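PDB 2WW8: CELL WALL surface anchor family protein from Streptococcus pneumoniae, which serves as the adhesin of the pneumococcal pilus, probably sitting at its tip and binding host-cell and matrix components. Local coordinates for residues R615-P618 and A619-T622. Numbering follows the deposited sequence.
Sequences RFDP and ADYT. With CA (calcium ion), chain D.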
loop_
_atom_site.group_PDB
_atom_site.type_symbol
_atom_site.label_atom_id
_atom_site.label_comp_id
_atom_site.label_asym_id
_atom_site.label_seq_id
_atom_site.Cartn_x
_atom_site.Cartn_y
_atom_site.Cartn_z
ATOM N N ARG A 615 -10.027 29.017 0.761
ATOM C CA ARG A 615 -8.726 29.180 1.425
ATOM C C ARG A 615 -8.269 27.805 1.927
ATOM O O ARG A 615 -9.085 27.034 2.512
ATOM C CB ARG A 615 -8.802 30.048 2.689
ATOM C CG ARG A 615 -8.712 31.560 2.520
ATOM C CD ARG A 615 -8.627 32.164 3.921
ATOM N NE ARG A 615 -8.968 33.586 3.981
ATOM C CZ ARG A 615 -8.119 34.569 3.684
ATOM N NH1 ARG A 615 -6.887 34.268 3.290
ATOM N NH2 ARG A 615 -8.494 35.844 3.758
ATOM N N PHE A 616 -6.978 27.545 1.733
ATOM C CA PHE A 616 -6.320 26.342 2.267
ATOM C C PHE A 616 -6.281 26.388 3.794
ATOM O O PHE A 616 -5.736 27.328 4.375
ATOM C CB PHE A 616 -4.886 26.209 1.763
ATOM C CG PHE A 616 -4.257 24.875 2.069
ATOM C CD1 PHE A 616 -4.648 23.722 1.395
ATOM C CD2 PHE A 616 -3.270 24.787 3.043
ATOM C CE1 PHE A 616 -4.088 22.494 1.682
ATOM C CE2 PHE A 616 -2.667 23.571 3.325
ATOM C CZ PHE A 616 -3.062 22.425 2.647
ATOM N N ASP A 617 -6.831 25.366 4.446
ATOM C CA ASP A 617 -6.907 25.405 5.896
ATOM C C ASP A 617 -7.007 23.935 6.332
ATOM O O ASP A 617 -7.168 23.039 5.490
ATOM C CB ASP A 617 -8.106 26.269 6.335
ATOM C CG ASP A 617 -9.392 25.451 6.398
ATOM O OD1 ASP A 617 -9.865 25.158 5.280
ATOM O OD2 ASP A 617 -9.902 25.038 7.487
ATOM N N PRO A 618 -6.966 23.678 7.651
ATOM C CA PRO A 618 -6.951 22.281 8.102
ATOM C C PRO A 618 -8.096 21.381 7.642
ATOM O O PRO A 618 -7.882 20.174 7.567
ATOM C CB PRO A 618 -6.938 22.425 9.634
ATOM C CG PRO A 618 -6.230 23.785 9.833
ATOM C CD PRO A 618 -6.955 24.605 8.802
ATOM N N ALA A 619 -9.275 21.927 7.338
ATOM C CA ALA A 619 -10.349 21.163 6.664
ATOM C C ALA A 619 -10.017 20.563 5.286
ATOM O O ALA A 619 -10.779 19.686 4.824
ATOM C CB ALA A 619 -11.618 22.016 6.523
ATOM N N ASP A 620 -8.946 21.027 4.630
ATOM C CA ASP A 620 -8.653 20.655 3.236
ATOM C C ASP A 620 -7.594 19.559 3.118
ATOM O O ASP A 620 -7.294 19.085 2.008
ATOM C CB ASP A 620 -8.211 21.871 2.439
ATOM C CG ASP A 620 -9.202 22.986 2.582
ATOM O OD1 ASP A 620 -10.426 22.690 2.642
ATOM O OD2 ASP A 620 -8.765 24.150 2.728
ATOM N N TYR A 621 -7.035 19.122 4.244
ATOM C CA TYR A 621 -5.991 18.106 4.112
ATOM C C TYR A 621 -5.979 17.305 5.395
ATOM O O TYR A 621 -6.522 17.744 6.415
ATOM C CB TYR A 621 -4.615 18.745 3.859
ATOM C CG TYR A 621 -4.099 19.524 5.073
ATOM C CD1 TYR A 621 -3.324 18.874 6.060
ATOM C CD2 TYR A 621 -4.418 20.875 5.241
ATOM C CE1 TYR A 621 -2.882 19.582 7.184
ATOM C CE2 TYR A 621 -3.977 21.583 6.330
ATOM C CZ TYR A 621 -3.218 20.906 7.291
ATOM O OH TYR A 621 -2.782 21.592 8.399
ATOM N N THR A 622 -5.322 16.151 5.356
ATOM C CA THR A 622 -4.906 15.510 6.596
ATOM C C THR A 622 -3.400 15.248 6.609
ATOM O O THR A 622 -2.788 14.993 5.561
ATOM C CB THR A 622 -5.681 14.185 6.903
ATOM O OG1 THR A 622 -5.232 13.094 6.069
ATOM C CG2 THR A 622 -7.186 14.346 6.821
HETATM CA CA CA D . -10.788 25.422 3.066
HETATM O O HOH W 1 -12.821 24.410 3.998
#
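Asp617 and Asp620 share one calcium ion but grip it differently. Asp617 reaches the calcium ion with OD1 alone, 2.4 Å away. Asp620 is bidentate: OD2 lies 2.4 Å from the calcium ion and OD1, more loosely, 2.8 Å. The two carboxylates stand nearly perpendicular, their planes 85° apart. Arg615 contributes its backbone O. Leu610, Asp613 and a water complete the shell, and the ion thus ties together several points of the loop that leads into strand 621-625 of the Ig-like domain.

Asp620 OD2 does double duty: it also accepts the Asp617 N-H in a bent bond (2.9 Å) from above the carboxylate plane. In return, Asp620 N hydrogen-bonds to Asp617 O at 2.8 Å, closing a type I beta turn with Pro618 and Ala619 at its corners. With CG between its backbone N and carbonyl carbon (chi1 86°), Asp617 can hold the metal through OD1 and still accept a hydrogen bond from Ala619 N on OD2, an Asx turn, with the donor well above the Asp617 carboxylate plane.

On the other flank, the Phe616 and Tyr621 rings run almost parallel, planes 15° apart, yet are so offset that they hardly overlap, meeting through Phe616 CZ and Tyr621 CD2 at 3.3 Å. Pro618 O sits over one Tyr621 face, towards the rim, and both rings reach Val652 on strand 651-655.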